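Local coordinates for EDD domain protein, DegV family (Ruminococcus gnavus, PDB 3JR7) that is of unknown detailed function but probably binds a lipid such as a fatty acid in an internal pocket, at residues L249-A260 with N290-V298; S28-M36 with F277-S285. All coordinates share one frame; numbering follows the deposited sequence.

Contact 1: residues L249-A260 with N290-V298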
ATOM      1  N   LEU A 249      12.435   5.606  -1.560  1.00 24.14           N
ATOM      2  CA  LEU A 249      11.918   5.169  -0.292  1.00 23.68           C
ATOM      3  C   LEU A 249      10.634   5.937   0.008  1.00 22.80           C
ATOM      4  O   LEU A 249      10.552   7.135  -0.193  1.00 22.81           O
ATOM      5  CB  LEU A 249      12.964   5.365   0.812  1.00 23.76           C
ATOM      6  CG  LEU A 249      12.494   4.841   2.166  1.00 25.73           C
ATOM      7  CD1 LEU A 249      13.607   3.998   2.863  1.00 28.57           C
ATOM      8  CD2 LEU A 249      12.029   6.018   2.989  1.00 28.68           C
ATOM      9  N   ALA A 250       9.627   5.233   0.482  1.00 21.58           N
ATOM     10  CA  ALA A 250       8.348   5.833   0.775  1.00 21.33           C
ATOM     11  C   ALA A 250       7.981   5.608   2.205  1.00 21.19           C
ATOM     12  O   ALA A 250       8.215   4.526   2.778  1.00 21.12           O
ATOM     13  CB  ALA A 250       7.227   5.295  -0.173  1.00 20.30           C
ATOM     14  N   ILE A 251       7.382   6.640   2.789  1.00 21.85           N
ATOM     15  CA  ILE A 251       6.879   6.594   4.157  1.00 22.21           C
ATOM     16  C   ILE A 251       5.430   7.083   4.211  1.00 21.87           C
ATOM     17  O   ILE A 251       5.126   8.172   3.760  1.00 21.80           O
ATOM     18  CB  ILE A 251       7.733   7.451   5.108  1.00 22.35           C
ATOM     19  CG1 ILE A 251       9.176   6.973   5.125  1.00 23.32           C
ATOM     20  CG2 ILE A 251       7.186   7.414   6.533  1.00 21.05           C
ATOM     21  CD1 ILE A 251      10.145   8.030   5.586  1.00 22.96           C
ATOM     22  N   ALA A 252       4.530   6.279   4.747  1.00 21.31           N
ATOM     23  CA  ALA A 252       3.191   6.736   5.007  1.00 21.30           C
ATOM     24  C   ALA A 252       3.002   6.813   6.503  1.00 21.63           C
ATOM     25  O   ALA A 252       3.511   5.963   7.249  1.00 22.40           O
ATOM     26  CB  ALA A 252       2.155   5.797   4.385  1.00 21.93           C
ATOM     27  N   HIS A 253       2.271   7.835   6.945  1.00 21.79           N
ATOM     28  CA  HIS A 253       2.000   8.043   8.363  1.00 22.14           C
ATOM     29  C   HIS A 253       0.539   8.355   8.545  1.00 22.70           C
ATOM     30  O   HIS A 253      -0.107   8.915   7.641  1.00 22.77           O
ATOM     31  CB  HIS A 253       2.865   9.178   8.927  1.00 22.80           C
ATOM     32  CG  HIS A 253       2.393  10.534   8.519  1.00 22.53           C
ATOM     33  ND1 HIS A 253       2.772  11.137   7.341  1.00 25.18           N
ATOM     34  CD2 HIS A 253       1.524  11.380   9.111  1.00 19.68           C
ATOM     35  CE1 HIS A 253       2.180  12.318   7.245  1.00 22.41           C
ATOM     36  NE2 HIS A 253       1.408  12.482   8.296  1.00 23.63           N
ATOM     37  N   CYS A 254       0.002   7.922   9.680  1.00 22.47           N
ATOM     38  CA  CYS A 254      -1.372   8.225  10.032  1.00 23.78           C
ATOM     39  C   CYS A 254      -1.392   9.259  11.163  1.00 23.99           C
ATOM     40  O   CYS A 254      -1.268   8.891  12.326  1.00 23.73           O
ATOM     41  CB  CYS A 254      -2.085   6.960  10.501  1.00 23.01           C
ATOM     42  SG  CYS A 254      -3.843   7.250  10.830  1.00 26.11           S
ATOM     43  N   ASN A 255      -1.554  10.530  10.788  1.00 25.06           N
ATOM     44  CA  ASN A 255      -1.690  11.649  11.752  1.00 25.43           C
ATOM     45  C   ASN A 255      -0.441  11.787  12.658  1.00 25.91           C
ATOM     46  O   ASN A 255      -0.554  12.011  13.871  1.00 24.19           O
ATOM     47  CB  ASN A 255      -2.935  11.436  12.601  1.00 25.79           C
ATOM     48  CG  ASN A 255      -3.298  12.658  13.458  1.00 26.95           C
ATOM     49  OD1 ASN A 255      -3.178  13.801  13.007  1.00 26.90           O
ATOM     50  ND2 ASN A 255      -3.736  12.411  14.688  1.00 25.53           N
ATOM     51  N   CYS A 256       0.744  11.621  12.076  1.00 25.26           N
ATOM     52  CA  CYS A 256       2.013  11.763  12.831  1.00 25.86           C
ATOM     53  C   CYS A 256       3.157  12.157  11.894  1.00 25.99           C
ATOM     54  O   CYS A 256       4.143  11.424  11.674  1.00 26.61           O
ATOM     55  CB  CYS A 256       2.303  10.506  13.671  1.00 25.17           C
ATOM     56  SG  CYS A 256       2.397   8.955  12.710  1.00 26.59           S
ATOM     57  N   GLU A 257       3.012  13.331  11.311  1.00 26.22           N
ATOM     58  CA  GLU A 257       3.979  13.805  10.351  1.00 27.62           C
ATOM     59  C   GLU A 257       5.391  13.931  10.907  1.00 27.84           C
ATOM     60  O   GLU A 257       6.367  13.644  10.201  1.00 25.54           O
ATOM     61  CB  GLU A 257       3.555  15.152   9.742  1.00 29.13           C
ATOM     62  CG  GLU A 257       4.333  15.440   8.496  1.00 33.97           C
ATOM     63  CD  GLU A 257       4.124  16.827   7.933  1.00 41.81           C
ATOM     64  OE1 GLU A 257       3.097  17.476   8.215  1.00 47.55           O
ATOM     65  OE2 GLU A 257       5.020  17.267   7.181  1.00 47.29           O
ATOM     66  N   GLU A 258       5.521  14.387  12.148  1.00 28.77           N
ATOM     67  CA  GLU A 258       6.864  14.564  12.714  1.00 30.06           C
ATOM     68  C   GLU A 258       7.538  13.228  12.980  1.00 28.30           C
ATOM     69  O   GLU A 258       8.741  13.091  12.810  1.00 27.42           O
ATOM     70  CB  GLU A 258       6.850  15.410  13.996  1.00 31.50           C
ATOM     71  CG  GLU A 258       6.767  16.940  13.718  1.00 37.13           C
ATOM     72  CD  GLU A 258       7.855  17.497  12.755  1.00 43.31           C
ATOM     73  OE1 GLU A 258       9.073  17.166  12.879  1.00 46.88           O
ATOM     74  OE2 GLU A 258       7.466  18.281  11.842  1.00 47.99           O
ATOM     75  N   ARG A 259       6.765  12.248  13.402  1.00 27.44           N
ATOM     76  CA  ARG A 259       7.280  10.883  13.476  1.00 26.99           C
ATOM     77  C   ARG A 259       7.746  10.368  12.086  1.00 26.13           C
ATOM     78  O   ARG A 259       8.790   9.755  11.981  1.00 26.03           O
ATOM     79  CB  ARG A 259       6.221   9.988  14.063  1.00 27.53           C
ATOM     80  CG  ARG A 259       6.663   8.555  14.233  1.00 28.52           C
ATOM     81  CD  ARG A 259       5.554   7.771  14.910  1.00 27.41           C
ATOM     82  NE  ARG A 259       5.427   8.242  16.274  1.00 29.24           N
ATOM     83  CZ  ARG A 259       4.365   8.098  17.061  1.00 30.09           C
ATOM     84  NH1 ARG A 259       3.252   7.512  16.643  1.00 29.64           N
ATOM     85  NH2 ARG A 259       4.434   8.550  18.303  1.00 30.57           N
ATOM     86  N   ALA A 260       6.992  10.654  11.024  1.00 25.15           N
ATOM     87  CA  ALA A 260       7.440  10.324   9.680  1.00 24.86           C
ATOM     88  C   ALA A 260       8.795  10.975   9.351  1.00 25.30           C
ATOM     89  O   ALA A 260       9.716  10.333   8.807  1.00 24.32           O
ATOM     90  CB  ALA A 260       6.381  10.721   8.633  1.00 24.13           C
ATOM     91  N   ASN A 290      -4.065   2.800  11.977  1.00 22.30           N
ATOM     92  CA  ASN A 290      -4.591   3.532  13.116  1.00 23.24           C
ATOM     93  C   ASN A 290      -3.758   4.758  13.435  1.00 23.53           C
ATOM     94  O   ASN A 290      -2.634   4.968  12.899  1.00 22.59           O
ATOM     95  CB  ASN A 290      -4.772   2.622  14.357  1.00 23.47           C
ATOM     96  CG  ASN A 290      -6.003   1.747  14.261  1.00 24.51           C
ATOM     97  OD1 ASN A 290      -5.928   0.506  14.376  1.00 27.51           O
ATOM     98  ND2 ASN A 290      -7.153   2.380  14.085  1.00 21.46           N
ATOM     99  N   ASP A 291      -4.361   5.613  14.263  1.00 24.50           N
ATOM    100  CA  ASP A 291      -3.743   6.878  14.647  1.00 25.02           C
ATOM    101  C   ASP A 291      -2.327   6.588  15.133  1.00 24.39           C
ATOM    102  O   ASP A 291      -2.137   5.706  15.963  1.00 25.27           O
ATOM    103  CB  ASP A 291      -4.546   7.469  15.822  1.00 25.70           C
ATOM    104  CG  ASP A 291      -4.150   8.896  16.166  1.00 27.09           C
ATOM    105  OD1 ASP A 291      -3.387   9.574  15.425  1.00 29.50           O
ATOM    106  OD2 ASP A 291      -4.710   9.345  17.173  1.00 28.31           O
ATOM    107  N   GLY A 292      -1.352   7.301  14.602  1.00 23.83           N
ATOM    108  CA  GLY A 292       0.022   7.141  15.051  1.00 24.94           C
ATOM    109  C   GLY A 292       0.878   6.087  14.334  1.00 24.63           C
ATOM    110  O   GLY A 292       2.047   5.917  14.673  1.00 26.35           O
ATOM    111  N   GLY A 293       0.327   5.398  13.344  1.00 23.32           N
ATOM    112  CA  GLY A 293       1.091   4.394  12.622  1.00 22.40           C
ATOM    113  C   GLY A 293       2.043   4.925  11.558  1.00 21.93           C
ATOM    114  O   GLY A 293       1.814   5.994  10.939  1.00 21.42           O
ATOM    115  N   ILE A 294       3.097   4.147  11.317  1.00 21.21           N
ATOM    116  CA  ILE A 294       4.146   4.469  10.370  1.00 21.56           C
ATOM    117  C   ILE A 294       4.398   3.216   9.529  1.00 21.38           C
ATOM    118  O   ILE A 294       4.557   2.117  10.060  1.00 21.40           O
ATOM    119  CB  ILE A 294       5.438   4.849  11.070  1.00 22.70           C
ATOM    120  CG1 ILE A 294       5.278   6.171  11.801  1.00 25.45           C
ATOM    121  CG2 ILE A 294       6.572   4.990  10.051  1.00 23.32           C
ATOM    122  CD1 ILE A 294       5.213   7.412  10.819  1.00 26.62           C
ATOM    123  N   ILE A 295       4.417   3.402   8.217  1.00 21.84           N
ATOM    124  CA  ILE A 295       4.715   2.356   7.264  1.00 21.51           C
ATOM    125  C   ILE A 295       5.900   2.811   6.423  1.00 21.40           C
ATOM    126  O   ILE A 295       5.909   3.943   5.913  1.00 22.15           O
ATOM    127  CB  ILE A 295       3.486   2.118   6.345  1.00 22.07           C
ATOM    128  CG1 ILE A 295       2.265   1.689   7.180  1.00 22.37           C
ATOM    129  CG2 ILE A 295       3.824   1.077   5.224  1.00 20.61           C
ATOM    130  CD1 ILE A 295       0.967   2.005   6.507  1.00 23.11           C
ATOM    131  N   VAL A 296       6.876   1.936   6.238  1.00 20.37           N
ATOM    132  CA  VAL A 296       8.009   2.217   5.378  1.00 21.15           C
ATOM    133  C   VAL A 296       8.214   1.143   4.319  1.00 20.76           C
ATOM    134  O   VAL A 296       8.158  -0.055   4.624  1.00 21.44           O
ATOM    135  CB  VAL A 296       9.319   2.295   6.200  1.00 21.51           C
ATOM    136  CG1 VAL A 296      10.501   2.565   5.294  1.00 21.08           C
ATOM    137  CG2 VAL A 296       9.187   3.375   7.375  1.00 23.68           C
ATOM    138  N   VAL A 297       8.463   1.582   3.088  1.00 21.12           N
ATOM    139  CA  VAL A 297       8.766   0.694   1.981  1.00 21.89           C
ATOM    140  C   VAL A 297       9.948   1.197   1.174  1.00 22.58           C
ATOM    141  O   VAL A 297      10.025   2.377   0.869  1.00 22.31           O
ATOM    142  CB  VAL A 297       7.546   0.555   1.017  1.00 21.71           C
ATOM    143  CG1 VAL A 297       7.883  -0.369  -0.142  1.00 20.42           C
ATOM    144  CG2 VAL A 297       6.343  -0.002   1.766  1.00 22.32           C
ATOM    145  N   VAL A 298      10.844   0.274   0.791  1.00 23.93           N
ATOM    146  CA  VAL A 298      11.879   0.533  -0.202  1.00 24.08           C
ATOM    147  C   VAL A 298      12.241  -0.784  -1.018  1.00 24.93           C
ATOM    148  O   VAL A 298      12.012  -1.913  -0.429  1.00 24.79           O
ATOM    149  CB  VAL A 298      13.119   1.160   0.465  1.00 24.11           C
ATOM    150  CG1 VAL A 298      13.787   0.189   1.481  1.00 23.72           C
ATOM    151  CG2 VAL A 298      14.098   1.700  -0.587  1.00 23.23           C
TER
HETATM  152  O   HOH W   1      -0.761  10.588  15.953  1.00 29.63           O
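Ile294 pushes its CD1 methyl into the corner between strand 249-253 and the start of helix 257-270, and this is the tight part of the contact. With CG1 beside its own backbone N and a second bend at chi2 (-72°), Ile294 CD1 lies 3.5 Å from His253 CB and also meets Cys256 SG and the backbone N of Ala260. Ile294 CG1 lies against Arg259 CD at 3.5 Å. Beyond that methylene, the arginine chain bends at chi3 (-68°) and brings Arg259 NH1 to Gly292 O at 2.8 Å, in the carbonyl plane and on a lone pair; the oxygen in turn sits at the edge of the guanidinium. Were Arg259 cut back to an alanine, Gly292 O would probably lose this donor and the CG1 flank of Ile294 its cover. Gly292 is buried in the type II turn from Asn290 to Gly293; at its backbone angles a CB would jam against the preceding carbonyl O, and Gly292 N donates to Cys254 O at 2.8 Å. Further along, Val296 and Ile251 share the face of Ile294, towards helix 257-270, while Ala252 and Ile295 pack on the other, their CB atoms 4.4 Å apart.

The solvent side lies at the outer end of the turn. There Asn255 ND2 donates to Asp291 OD1 at 3.0 Å, nearly in its own amide plane but 30° out of the carboxylate plane.

Paired backbone bonds, such as Ala250 N to Val297 O at 2.9 Å, continue the antiparallel register as far as Val297. This is the pairing of two neighbouring interior strands, 248-253 being one in from the edge, in an alpha/beta sheet flanked by helices. Ile295 lines a pocket holding a polyether, probably from the crystallisation liquor; a lipid site is what the DegV family leads one to expect.

Contact 2: residues S28-M36 with F277-S285; sequences SCGEFTPEM and FIVDTSGIS
Phe277 opens the walk with its ring turned towards Thr33, whose CG2 methyl stands over one face, 4.2 Å from the centroid of the Phe277 ring and 27° off the normal, a CH-pi contact. Val279, two residues on and facing the same way, continues the apolar part: its CG1 is near that same methyl, and Val279 CG2 meets Glu31 CB at 3.9 Å.

Next, Asp280 O packs 3.2 Å from Glu31 CG. Past Thr281 the chemistry turns polar. Ser282 N points straight at Glu31 OE2, 2.8 Å away with an N-H...O angle of 172°, and meets the anti lone pair of that oxygen. Ser282 OG, placed between its own N and carbonyl carbon, donates to Cys29 O at 2.9 Å and accepts from Ser285 N, the capping bond that starts helix 283-289. Ile284 then lays CG2 against Cys29 SG at 3.9 Å. Last comes Ser285, whose OG donates a hydrogen bond to Glu31 OE2 at 2.8 Å, on the syn side and close to the carboxylate plane.

A single carboxylate oxygen thus takes two bonds at the N-terminus of a helix, where the helix end would probably help to stabilise its negative charge. The bend at chi2 (73°) folds the glutamate back to reach both donors, and Ser140 OG bonds its other oxygen, OE1, so the flat group is fixed at both ends.

Ser285 belongs to the pocket that holds the bound polyether. Segment 28-36 leaves strand 22-27 of one sheet and leads into helix 34-39, while 277-285 joins edge strand 275-280 of the other sheet to helix 283-289; helix 141-155 packs alongside, with Val141 on Val279 and Leu148 on selenomethionine Met36.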
ATOM      1  N   SER A  28      -7.642   1.623  -3.568  1.00 20.96           N
ATOM      2  CA  SER A  28      -7.589   2.908  -2.841  1.00 21.77           C
ATOM      3  C   SER A  28      -6.617   2.849  -1.647  1.00 21.63           C
ATOM      4  O   SER A  28      -6.222   3.848  -1.114  1.00 21.76           O
ATOM      5  CB  SER A  28      -8.979   3.308  -2.386  1.00 22.15           C
ATOM      6  OG  SER A  28      -9.479   2.387  -1.468  1.00 17.95           O
ATOM      7  N   CYS A  29      -6.197   1.656  -1.268  1.00 21.67           N
ATOM      8  CA  CYS A  29      -5.197   1.533  -0.202  1.00 21.27           C
ATOM      9  C   CYS A  29      -3.904   2.235  -0.591  1.00 20.62           C
ATOM     10  O   CYS A  29      -3.254   2.882   0.245  1.00 21.09           O
ATOM     11  CB  CYS A  29      -4.958   0.065   0.164  1.00 21.06           C
ATOM     12  SG  CYS A  29      -3.894  -0.091   1.603  1.00 21.12           S
ATOM     13  N   GLY A  30      -3.561   2.164  -1.867  1.00 20.14           N
ATOM     14  CA  GLY A  30      -2.332   2.736  -2.348  1.00 21.06           C
ATOM     15  C   GLY A  30      -2.432   4.231  -2.468  1.00 22.23           C
ATOM     16  O   GLY A  30      -3.198   4.706  -3.318  1.00 21.25           O
ATOM     17  N   GLU A  31      -1.638   4.973  -1.679  1.00 22.27           N
ATOM     18  CA  GLU A  31      -1.746   6.435  -1.665  1.00 23.64           C
ATOM     19  C   GLU A  31      -1.225   7.044  -2.958  1.00 23.94           C
ATOM     20  O   GLU A  31      -0.337   6.495  -3.538  1.00 23.70           O
ATOM     21  CB  GLU A  31      -0.952   7.046  -0.479  1.00 23.78           C
ATOM     22  CG  GLU A  31      -1.467   6.770   0.912  1.00 23.68           C
ATOM     23  CD  GLU A  31      -1.247   5.354   1.399  1.00 23.76           C
ATOM     24  OE1 GLU A  31      -0.362   4.631   0.845  1.00 23.55           O
ATOM     25  OE2 GLU A  31      -1.953   4.978   2.360  1.00 24.60           O
ATOM     26  N   PHE A  32      -1.786   8.170  -3.416  1.00 25.22           N
ATOM     27  CA  PHE A  32      -1.181   8.973  -4.509  1.00 25.79           C
ATOM     28  C   PHE A  32      -0.536  10.217  -3.952  1.00 27.08           C
ATOM     29  O   PHE A  32      -1.136  10.884  -3.121  1.00 25.58           O
ATOM     30  CB  PHE A  32      -2.209   9.453  -5.551  1.00 25.75           C
ATOM     31  CG  PHE A  32      -2.796   8.353  -6.416  1.00 25.63           C
ATOM     32  CD1 PHE A  32      -2.297   7.048  -6.396  1.00 25.84           C
ATOM     33  CD2 PHE A  32      -3.863   8.642  -7.249  1.00 25.58           C
ATOM     34  CE1 PHE A  32      -2.875   6.063  -7.187  1.00 27.97           C
ATOM     35  CE2 PHE A  32      -4.415   7.698  -8.039  1.00 26.62           C
ATOM     36  CZ  PHE A  32      -3.927   6.374  -8.005  1.00 28.02           C
ATOM     37  N   THR A  33       0.652  10.551  -4.433  1.00 29.36           N
ATOM     38  CA  THR A  33       1.253  11.835  -4.149  1.00 31.31           C
ATOM     39  C   THR A  33       0.539  12.921  -4.958  1.00 33.15           C
ATOM     40  O   THR A  33      -0.192  12.613  -5.895  1.00 32.04           O
ATOM     41  CB  THR A  33       2.729  11.866  -4.534  1.00 31.46           C
ATOM     42  OG1 THR A  33       2.871  11.561  -5.933  1.00 32.38           O
ATOM     43  CG2 THR A  33       3.517  10.893  -3.694  1.00 31.61           C
ATOM     44  N   PRO A  34       0.754  14.207  -4.598  1.00 35.79           N
ATOM     45  CA  PRO A  34       0.167  15.312  -5.385  1.00 36.52           C
ATOM     46  C   PRO A  34       0.503  15.196  -6.866  1.00 36.42           C
ATOM     47  O   PRO A  34      -0.349  15.363  -7.733  1.00 36.56           O
ATOM     48  CB  PRO A  34       0.846  16.564  -4.801  1.00 37.55           C
ATOM     49  CG  PRO A  34       1.187  16.195  -3.382  1.00 37.56           C
ATOM     50  CD  PRO A  34       1.503  14.693  -3.419  1.00 36.41           C
ATOM     51  N   GLU A  35       1.741  14.861  -7.142  1.00 36.56           N
ATOM     52  CA  GLU A  35       2.219  14.817  -8.494  1.00 37.46           C
ATOM     53  C   GLU A  35       1.515  13.687  -9.266  1.00 37.10           C
ATOM     54  O   GLU A  35       1.220  13.828 -10.456  1.00 35.86           O
ATOM     55  CB  GLU A  35       3.740  14.672  -8.505  1.00 38.49           C
ATOM     56  CG  GLU A  35       4.448  15.613  -7.499  1.00 42.16           C
ATOM     57  CD  GLU A  35       4.622  14.969  -6.106  1.00 46.77           C
ATOM     58  OE1 GLU A  35       5.442  14.043  -5.991  1.00 51.41           O
ATOM     59  OE2 GLU A  35       3.943  15.364  -5.136  1.00 48.83           O
HETATM   60  N   MSE A  36       1.194  12.594  -8.563  1.00 35.74           N
HETATM   61  CA  MSE A  36       0.500  11.492  -9.188  1.00 35.05           C
HETATM   62  C   MSE A  36      -0.956  11.875  -9.430  1.00 36.29           C
HETATM   63  O   MSE A  36      -1.522  11.526 -10.455  1.00 35.07           O
HETATM   64  CB  MSE A  36       0.593  10.230  -8.337  1.00 33.49           C
HETATM   65  CG  MSE A  36       2.024   9.692  -8.262  1.00 30.23           C
HETATM   66 SE   MSE A  36       2.108   8.308  -6.904  1.00 27.48          SE
HETATM   67  CE  MSE A  36       3.615   8.899  -5.799  1.00 41.64           C
ATOM     68  N   PHE A 277       9.853  10.088  -0.160  1.00 24.46           N
ATOM     69  CA  PHE A 277       8.764  10.927   0.095  1.00 24.10           C
ATOM     70  C   PHE A 277       7.905  10.392   1.198  1.00 24.21           C
ATOM     71  O   PHE A 277       7.960   9.196   1.523  1.00 22.62           O
ATOM     72  CB  PHE A 277       7.953  11.110  -1.186  1.00 24.77           C
ATOM     73  CG  PHE A 277       7.310   9.859  -1.685  1.00 24.04           C
ATOM     74  CD1 PHE A 277       6.059   9.472  -1.215  1.00 24.87           C
ATOM     75  CD2 PHE A 277       7.939   9.082  -2.643  1.00 25.01           C
ATOM     76  CE1 PHE A 277       5.452   8.314  -1.679  1.00 24.61           C
ATOM     77  CE2 PHE A 277       7.296   7.907  -3.148  1.00 25.97           C
ATOM     78  CZ  PHE A 277       6.078   7.538  -2.645  1.00 24.04           C
ATOM     79  N   ILE A 278       7.088  11.300   1.753  1.00 24.45           N
ATOM     80  CA  ILE A 278       6.172  11.022   2.847  1.00 24.08           C
ATOM     81  C   ILE A 278       4.754  11.345   2.422  1.00 24.28           C
ATOM     82  O   ILE A 278       4.521  12.383   1.771  1.00 26.36           O
ATOM     83  CB  ILE A 278       6.534  11.899   4.092  1.00 24.54           C
ATOM     84  CG1 ILE A 278       7.928  11.537   4.642  1.00 23.82           C
ATOM     85  CG2 ILE A 278       5.508  11.751   5.158  1.00 24.07           C
ATOM     86  CD1 ILE A 278       8.419  12.477   5.783  1.00 26.24           C
ATOM     87  N   VAL A 279       3.807  10.491   2.772  1.00 23.45           N
ATOM     88  CA  VAL A 279       2.382  10.714   2.480  1.00 23.50           C
ATOM     89  C   VAL A 279       1.514  10.392   3.660  1.00 23.63           C
ATOM     90  O   VAL A 279       1.888   9.578   4.520  1.00 22.77           O
ATOM     91  CB  VAL A 279       1.837   9.848   1.325  1.00 23.58           C
ATOM     92  CG1 VAL A 279       2.361  10.332   0.081  1.00 25.02           C
ATOM     93  CG2 VAL A 279       2.137   8.314   1.561  1.00 21.19           C
ATOM     94  N   ASP A 280       0.335  11.011   3.671  1.00 23.64           N
ATOM     95  CA  ASP A 280      -0.714  10.693   4.613  1.00 24.71           C
ATOM     96  C   ASP A 280      -1.354   9.406   4.194  1.00 24.41           C
ATOM     97  O   ASP A 280      -1.553   9.167   3.003  1.00 25.51           O
ATOM     98  CB  ASP A 280      -1.787  11.779   4.665  1.00 25.08           C
ATOM     99  CG  ASP A 280      -1.245  13.085   5.235  1.00 26.56           C
ATOM    100  OD1 ASP A 280      -1.049  13.138   6.445  1.00 25.15           O
ATOM    101  OD2 ASP A 280      -0.939  13.992   4.454  1.00 29.92           O
ATOM    102  N   THR A 281      -1.692   8.592   5.171  1.00 23.30           N
ATOM    103  CA  THR A 281      -2.334   7.313   4.881  1.00 23.60           C
ATOM    104  C   THR A 281      -3.726   7.472   4.207  1.00 23.48           C
ATOM    105  O   THR A 281      -4.519   8.362   4.543  1.00 23.46           O
ATOM    106  CB  THR A 281      -2.520   6.483   6.132  1.00 23.28           C
ATOM    107  OG1 THR A 281      -3.037   7.303   7.178  1.00 23.43           O
ATOM    108  CG2 THR A 281      -1.212   5.843   6.585  1.00 23.44           C
ATOM    109  N   SER A 282      -4.013   6.582   3.269  1.00 22.72           N
ATOM    110  CA  SER A 282      -5.336   6.489   2.612  1.00 22.86           C
ATOM    111  C   SER A 282      -6.385   6.018   3.627  1.00 22.50           C
ATOM    112  O   SER A 282      -6.055   5.674   4.753  1.00 23.02           O
ATOM    113  CB  SER A 282      -5.268   5.446   1.503  1.00 21.74           C
ATOM    114  OG  SER A 282      -5.136   4.126   2.102  1.00 20.93           O
ATOM    115  N   GLY A 283      -7.655   5.985   3.229  1.00 22.74           N
ATOM    116  CA  GLY A 283      -8.724   5.468   4.089  1.00 21.77           C
ATOM    117  C   GLY A 283      -8.454   4.058   4.587  1.00 21.99           C
ATOM    118  O   GLY A 283      -8.528   3.776   5.798  1.00 20.37           O
ATOM    119  N   ILE A 284      -8.155   3.131   3.660  1.00 20.88           N
ATOM    120  CA  ILE A 284      -7.891   1.749   4.112  1.00 19.85           C
ATOM    121  C   ILE A 284      -6.623   1.685   4.986  1.00 19.77           C
ATOM    122  O   ILE A 284      -6.610   1.016   6.016  1.00 20.11           O
ATOM    123  CB  ILE A 284      -7.780   0.807   2.916  1.00 19.62           C
ATOM    124  CG1 ILE A 284      -9.144   0.736   2.202  1.00 20.43           C
ATOM    125  CG2 ILE A 284      -7.313  -0.593   3.352  1.00 18.84           C
ATOM    126  CD1 ILE A 284     -10.267   0.080   3.022  1.00 20.08           C
ATOM    127  N   SER A 285      -5.590   2.414   4.598  1.00 19.36           N
ATOM    128  CA  SER A 285      -4.364   2.460   5.371  1.00 20.66           C
ATOM    129  C   SER A 285      -4.613   3.008   6.787  1.00 21.33           C
ATOM    130  O   SER A 285      -4.098   2.478   7.773  1.00 20.41           O
ATOM    131  CB  SER A 285      -3.299   3.274   4.625  1.00 21.30           C
ATOM    132  OG  SER A 285      -2.829   2.597   3.426  1.00 19.92           O
TER

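In the fold
Both contacts are largely buried and have one sheet in common, their centres about 11 Å apart. Strand 248-253 sits between the two partners: 294-297 pairs with it antiparallel in contact 1, and 275-280, from contact 2, runs parallel on its other side, with Ile251 N bonded to Phe277 O at 2.9 Å. Contact 1 pairs two strands, packs the following helix on them, and reaches solvent at its turn. Contact 2 spans the two sheets, has no strand pairing, and relies on hydroxyl and backbone donors around a buried glutamate. Helix 283-289 links them in sequence, and each contributes one residue, Ile295 or Ser285, to the ligand pocket.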